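Local structure of kappa-carrageenase (Pseudoalteromonas carrageenovora, 1DYP) at residues F192-I204 with V208-H222. The protein cleaves the beta-1,4 linkages within kappa-carrageenan chains, between D-galactose 4-sulfate and 3,6-anhydro-D-galactose, through its family 16 glycoside hydrolase domain. The protein carries 1 engineered substitution. Sequence-based numbering, arbitrary orientation.
Sequences FHTYGVNVTKDKI and VDGEIVGEKDNLYWH. With CD (cadmium ion), chain B.
N218 points its carboxamide into the turn at T200-K203: with CG anti to the backbone N (chi1 -172°), ND2 gives a bond to T200 O (2.8 Å), close to the amide plane, and a second to W221 O, while OD1 accepts from W221 N in an Asx motif. Beside it the H222 ring meets K201 O edge-on through NE2 (2.8 Å). With an alanine here in place of N218, T200 O and the W221 backbone would probably lose these mates, freeing the 218-222 loop to shift. I204 CD1 lies 3.8 Å from W221 CE3, the two side chains crossing nearly at right angles. K203 runs alongside D217 in a salt bridge from NZ to OD1, modelled unusually short and of doubtful length; its CD lies 3.8 Å from OE2 of E215, whose two carboxylate oxygens grip a cadmium ion completed by a water and atoms from elsewhere. At the far end the D209 carboxylate, turned 40° from the H193 ring, accepts from H193 ND1 on the syn lone pair of OD2 (2.8 Å), while OD1 accepts from T194 N. A type I' turn, V208-E211, closes the 203-208/211-217 hairpin. In this family 16 beta-sandwich, strand 193-199 pairs antiparallel with 203-208 and 98-105; W221 packs on strand 151-162, close to the nucleophile E137.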
loop_
_atom_site.group_PDB
_atom_site.type_symbol
_atom_site.label_atom_id
_atom_site.label_comp_id
_atom_site.label_asym_id
_atom_site.label_seq_id
_atom_site.Cartn_x
_atom_site.Cartn_y
_atom_site.Cartn_z
ATOM N N PHE A 192 -5.865 14.956 -8.573
ATOM C CA PHE A 192 -5.379 14.420 -7.317
ATOM C C PHE A 192 -6.429 14.467 -6.225
ATOM O O PHE A 192 -7.278 15.354 -6.195
ATOM C CB PHE A 192 -4.139 15.188 -6.867
ATOM C CG PHE A 192 -2.954 14.990 -7.760
ATOM C CD1 PHE A 192 -2.856 15.663 -8.975
ATOM C CD2 PHE A 192 -1.950 14.098 -7.404
ATOM C CE1 PHE A 192 -1.771 15.446 -9.822
ATOM C CE2 PHE A 192 -0.862 13.873 -8.242
ATOM C CZ PHE A 192 -0.771 14.549 -9.456
ATOM N N HIS A 193 -6.362 13.490 -5.332
ATOM C CA HIS A 193 -7.282 13.403 -4.211
ATOM C C HIS A 193 -6.465 13.026 -2.994
ATOM O O HIS A 193 -5.373 12.476 -3.121
ATOM C CB HIS A 193 -8.358 12.363 -4.513
ATOM C CG HIS A 193 -9.211 12.731 -5.685
ATOM N ND1 HIS A 193 -10.328 13.531 -5.570
ATOM C CD2 HIS A 193 -9.050 12.498 -7.009
ATOM C CE1 HIS A 193 -10.815 13.778 -6.772
ATOM N NE2 HIS A 193 -10.057 13.165 -7.663
ATOM N N THR A 194 -6.983 13.334 -1.813
ATOM C CA THR A 194 -6.252 13.042 -0.591
ATOM C C THR A 194 -6.764 11.794 0.099
ATOM O O THR A 194 -7.965 11.626 0.311
ATOM C CB THR A 194 -6.318 14.227 0.385
ATOM O OG1 THR A 194 -7.669 14.425 0.814
ATOM C CG2 THR A 194 -5.817 15.486 -0.300
ATOM N N TYR A 195 -5.825 10.924 0.442
ATOM C CA TYR A 195 -6.122 9.665 1.101
ATOM C C TYR A 195 -5.364 9.662 2.417
ATOM O O TYR A 195 -4.138 9.766 2.441
ATOM C CB TYR A 195 -5.663 8.517 0.205
ATOM C CG TYR A 195 -6.378 8.504 -1.126
ATOM C CD1 TYR A 195 -7.635 7.913 -1.258
ATOM C CD2 TYR A 195 -5.824 9.133 -2.241
ATOM C CE1 TYR A 195 -8.324 7.949 -2.466
ATOM C CE2 TYR A 195 -6.506 9.175 -3.460
ATOM C CZ TYR A 195 -7.755 8.581 -3.561
ATOM O OH TYR A 195 -8.440 8.623 -4.753
ATOM N N GLY A 196 -6.089 9.549 3.520
ATOM C CA GLY A 196 -5.416 9.566 4.799
ATOM C C GLY A 196 -5.936 8.562 5.793
ATOM O O GLY A 196 -6.980 7.939 5.600
ATOM N N VAL A 197 -5.180 8.394 6.867
ATOM C CA VAL A 197 -5.576 7.486 7.920
ATOM C C VAL A 197 -5.012 7.991 9.234
ATOM O O VAL A 197 -3.889 8.490 9.294
ATOM C CB VAL A 197 -5.072 6.043 7.657
ATOM C CG1 VAL A 197 -3.562 5.968 7.805
ATOM C CG2 VAL A 197 -5.761 5.079 8.611
ATOM N N ASN A 198 -5.823 7.911 10.279
ATOM C CA ASN A 198 -5.374 8.319 11.591
ATOM C C ASN A 198 -5.245 7.031 12.374
ATOM O O ASN A 198 -6.212 6.278 12.516
ATOM C CB ASN A 198 -6.380 9.246 12.265
ATOM C CG ASN A 198 -5.851 9.804 13.565
ATOM O OD1 ASN A 198 -4.663 10.095 13.678
ATOM N ND2 ASN A 198 -6.728 9.968 14.549
ATOM N N VAL A 199 -4.043 6.772 12.867
ATOM C CA VAL A 199 -3.777 5.561 13.620
ATOM C C VAL A 199 -3.459 5.877 15.075
ATOM O O VAL A 199 -2.565 6.671 15.361
ATOM C CB VAL A 199 -2.576 4.792 13.014
ATOM C CG1 VAL A 199 -2.393 3.461 13.715
ATOM C CG2 VAL A 199 -2.789 4.589 11.516
ATOM N N THR A 200 -4.211 5.267 15.986
ATOM C CA THR A 200 -3.978 5.436 17.417
ATOM C C THR A 200 -3.883 4.017 17.962
ATOM O O THR A 200 -4.136 3.057 17.236
ATOM C CB THR A 200 -5.138 6.166 18.129
ATOM O OG1 THR A 200 -6.251 5.276 18.276
ATOM C CG2 THR A 200 -5.566 7.388 17.332
ATOM N N LYS A 201 -3.517 3.866 19.228
ATOM C CA LYS A 201 -3.417 2.523 19.775
ATOM C C LYS A 201 -4.780 1.850 19.850
ATOM O O LYS A 201 -4.864 0.626 19.918
ATOM C CB LYS A 201 -2.784 2.545 21.166
ATOM C CG LYS A 201 -3.471 3.456 22.162
ATOM C CD LYS A 201 -2.909 3.239 23.562
ATOM C CE LYS A 201 -1.386 3.199 23.563
ATOM N NZ LYS A 201 -0.763 4.453 23.048
ATOM N N ASP A 202 -5.845 2.646 19.811
ATOM C CA ASP A 202 -7.197 2.104 19.915
ATOM C C ASP A 202 -8.037 2.085 18.643
ATOM O O ASP A 202 -8.896 1.213 18.482
ATOM C CB ASP A 202 -7.981 2.866 20.984
ATOM C CG ASP A 202 -7.286 2.862 22.329
ATOM O OD1 ASP A 202 -6.910 1.768 22.794
ATOM O OD2 ASP A 202 -7.123 3.949 22.919
ATOM N N LYS A 203 -7.801 3.036 17.745
ATOM C CA LYS A 203 -8.602 3.123 16.526
ATOM C C LYS A 203 -7.815 3.454 15.270
ATOM O O LYS A 203 -6.726 4.020 15.330
ATOM C CB LYS A 203 -9.678 4.201 16.688
ATOM C CG LYS A 203 -10.552 4.061 17.918
ATOM C CD LYS A 203 -11.627 3.009 17.739
ATOM C CE LYS A 203 -12.464 2.909 19.003
ATOM N NZ LYS A 203 -13.591 1.965 18.853
ATOM N N ILE A 204 -8.394 3.096 14.128
ATOM C CA ILE A 204 -7.815 3.390 12.828
ATOM C C ILE A 204 -8.978 3.992 12.046
ATOM O O ILE A 204 -10.036 3.371 11.911
ATOM C CB ILE A 204 -7.305 2.116 12.123
ATOM C CG1 ILE A 204 -6.306 1.393 13.029
ATOM C CG2 ILE A 204 -6.630 2.485 10.800
ATOM C CD1 ILE A 204 -5.853 0.053 12.500
ATOM N N VAL A 208 -10.950 10.148 2.829
ATOM C CA VAL A 208 -10.811 10.382 1.396
ATOM C C VAL A 208 -11.377 11.781 1.176
ATOM O O VAL A 208 -12.559 12.025 1.410
ATOM C CB VAL A 208 -11.596 9.368 0.546
ATOM C CG1 VAL A 208 -11.502 9.749 -0.930
ATOM C CG2 VAL A 208 -11.025 7.971 0.742
ATOM N N ASP A 209 -10.521 12.699 0.744
ATOM C CA ASP A 209 -10.928 14.081 0.528
ATOM C C ASP A 209 -11.666 14.643 1.747
ATOM O O ASP A 209 -12.682 15.330 1.617
ATOM C CB ASP A 209 -11.796 14.207 -0.732
ATOM C CG ASP A 209 -10.977 14.157 -2.017
ATOM O OD1 ASP A 209 -9.737 14.268 -1.948
ATOM O OD2 ASP A 209 -11.575 14.023 -3.106
ATOM N N GLY A 210 -11.148 14.329 2.932
ATOM C CA GLY A 210 -11.727 14.834 4.166
ATOM C C GLY A 210 -12.855 14.039 4.791
ATOM O O GLY A 210 -13.162 14.227 5.967
ATOM N N GLU A 211 -13.476 13.156 4.017
ATOM C CA GLU A 211 -14.583 12.345 4.516
ATOM C C GLU A 211 -14.102 11.044 5.140
ATOM O O GLU A 211 -13.173 10.419 4.636
ATOM C CB GLU A 211 -15.546 12.031 3.371
ATOM C CG GLU A 211 -16.208 13.261 2.786
ATOM C CD GLU A 211 -17.122 13.935 3.785
ATOM O OE1 GLU A 211 -18.141 13.321 4.153
ATOM O OE2 GLU A 211 -16.815 15.069 4.210
ATOM N N ILE A 212 -14.727 10.639 6.241
ATOM C CA ILE A 212 -14.353 9.388 6.892
ATOM C C ILE A 212 -14.980 8.248 6.097
ATOM O O ILE A 212 -16.202 8.197 5.928
ATOM C CB ILE A 212 -14.849 9.336 8.356
ATOM C CG1 ILE A 212 -14.129 10.401 9.186
ATOM C CG2 ILE A 212 -14.607 7.942 8.941
ATOM C CD1 ILE A 212 -14.571 10.467 10.640
ATOM N N VAL A 213 -14.145 7.343 5.597
ATOM C CA VAL A 213 -14.628 6.226 4.793
ATOM C C VAL A 213 -14.387 4.879 5.450
ATOM O O VAL A 213 -14.745 3.837 4.906
ATOM C CB VAL A 213 -13.961 6.218 3.400
ATOM C CG1 VAL A 213 -14.146 7.568 2.732
ATOM C CG2 VAL A 213 -12.483 5.886 3.523
ATOM N N GLY A 214 -13.767 4.902 6.620
ATOM C CA GLY A 214 -13.513 3.658 7.311
ATOM C C GLY A 214 -13.069 3.864 8.740
ATOM O O GLY A 214 -12.505 4.900 9.089
ATOM N N GLU A 215 -13.375 2.886 9.580
ATOM C CA GLU A 215 -12.959 2.913 10.978
ATOM C C GLU A 215 -12.981 1.494 11.503
ATOM O O GLU A 215 -13.936 0.748 11.274
ATOM C CB GLU A 215 -13.867 3.777 11.865
ATOM C CG GLU A 215 -13.341 3.798 13.317
ATOM C CD GLU A 215 -14.247 4.503 14.312
ATOM O OE1 GLU A 215 -15.472 4.522 14.108
ATOM O OE2 GLU A 215 -13.723 5.020 15.322
ATOM N N LYS A 216 -11.917 1.132 12.206
ATOM C CA LYS A 216 -11.784 -0.193 12.791
ATOM C C LYS A 216 -11.078 -0.036 14.121
ATOM O O LYS A 216 -10.433 0.979 14.375
ATOM C CB LYS A 216 -10.915 -1.095 11.911
ATOM C CG LYS A 216 -11.422 -1.338 10.504
ATOM C CD LYS A 216 -12.707 -2.138 10.500
ATOM C CE LYS A 216 -13.108 -2.481 9.075
ATOM N NZ LYS A 216 -14.483 -3.060 8.991
ATOM N N ASP A 217 -11.203 -1.036 14.982
ATOM C CA ASP A 217 -10.497 -0.983 16.246
ATOM C C ASP A 217 -9.090 -1.465 15.941
ATOM O O ASP A 217 -8.898 -2.375 15.128
ATOM C CB ASP A 217 -11.172 -1.883 17.272
ATOM C CG ASP A 217 -12.446 -1.278 17.804
ATOM O OD1 ASP A 217 -12.355 -0.231 18.478
ATOM O OD2 ASP A 217 -13.529 -1.840 17.545
ATOM N N ASN A 218 -8.096 -0.842 16.562
ATOM C CA ASN A 218 -6.726 -1.249 16.307
ATOM C C ASN A 218 -6.391 -2.448 17.174
ATOM O O ASN A 218 -5.831 -2.308 18.262
ATOM C CB ASN A 218 -5.748 -0.116 16.601
ATOM C CG ASN A 218 -4.349 -0.451 16.149
ATOM O OD1 ASN A 218 -4.045 -1.612 15.876
ATOM N ND2 ASN A 218 -3.487 0.554 16.071
ATOM N N LEU A 219 -6.742 -3.626 16.675
ATOM C CA LEU A 219 -6.505 -4.867 17.392
ATOM C C LEU A 219 -5.121 -5.438 17.149
ATOM O O LEU A 219 -4.459 -5.900 18.083
ATOM C CB LEU A 219 -7.534 -5.916 16.967
ATOM C CG LEU A 219 -9.015 -5.556 17.091
ATOM C CD1 LEU A 219 -9.852 -6.652 16.453
ATOM C CD2 LEU A 219 -9.382 -5.371 18.552
ATOM N N TYR A 220 -4.683 -5.395 15.895
ATOM C CA TYR A 220 -3.405 -5.990 15.519
ATOM C C TYR A 220 -2.467 -5.103 14.711
ATOM O O TYR A 220 -1.655 -5.612 13.942
ATOM C CB TYR A 220 -3.679 -7.259 14.709
ATOM C CG TYR A 220 -4.782 -8.120 15.279
ATOM C CD1 TYR A 220 -4.658 -8.691 16.543
ATOM C CD2 TYR A 220 -5.955 -8.359 14.560
ATOM C CE1 TYR A 220 -5.671 -9.477 17.079
ATOM C CE2 TYR A 220 -6.976 -9.148 15.090
ATOM C CZ TYR A 220 -6.825 -9.703 16.350
ATOM O OH TYR A 220 -7.817 -10.492 16.886
ATOM N N TRP A 221 -2.552 -3.792 14.892
ATOM C CA TRP A 221 -1.703 -2.896 14.122
ATOM C C TRP A 221 -0.903 -1.927 14.987
ATOM O O TRP A 221 -1.017 -0.707 14.863
ATOM C CB TRP A 221 -2.578 -2.170 13.091
ATOM C CG TRP A 221 -3.242 -3.169 12.186
ATOM C CD1 TRP A 221 -2.689 -3.769 11.089
ATOM C CD2 TRP A 221 -4.500 -3.825 12.405
ATOM N NE1 TRP A 221 -3.514 -4.767 10.624
ATOM C CE2 TRP A 221 -4.631 -4.822 11.414
ATOM C CE3 TRP A 221 -5.525 -3.669 13.350
ATOM C CZ2 TRP A 221 -5.746 -5.665 11.339
ATOM C CZ3 TRP A 221 -6.637 -4.507 13.275
ATOM C CH2 TRP A 221 -6.736 -5.493 12.276
ATOM N N HIS A 222 -0.081 -2.495 15.867
ATOM C CA HIS A 222 0.754 -1.702 16.763
ATOM C C HIS A 222 2.240 -1.891 16.466
ATOM O O HIS A 222 3.096 -1.286 17.118
ATOM C CB HIS A 222 0.475 -2.071 18.224
ATOM C CG HIS A 222 -0.964 -1.945 18.615
ATOM N ND1 HIS A 222 -1.847 -3.000 18.550
ATOM C CD2 HIS A 222 -1.679 -0.880 19.047
ATOM C CE1 HIS A 222 -3.045 -2.591 18.924
ATOM N NE2 HIS A 222 -2.972 -1.309 19.230
HETATM CD CD CD B . -15.798 5.115 16.431
HETATM O O HOH W 1 -8.624 12.922 3.161
HETATM O O HOH W 2 -10.022 -0.332 20.364
HETATM O O HOH W 3 -15.965 7.375 15.791
#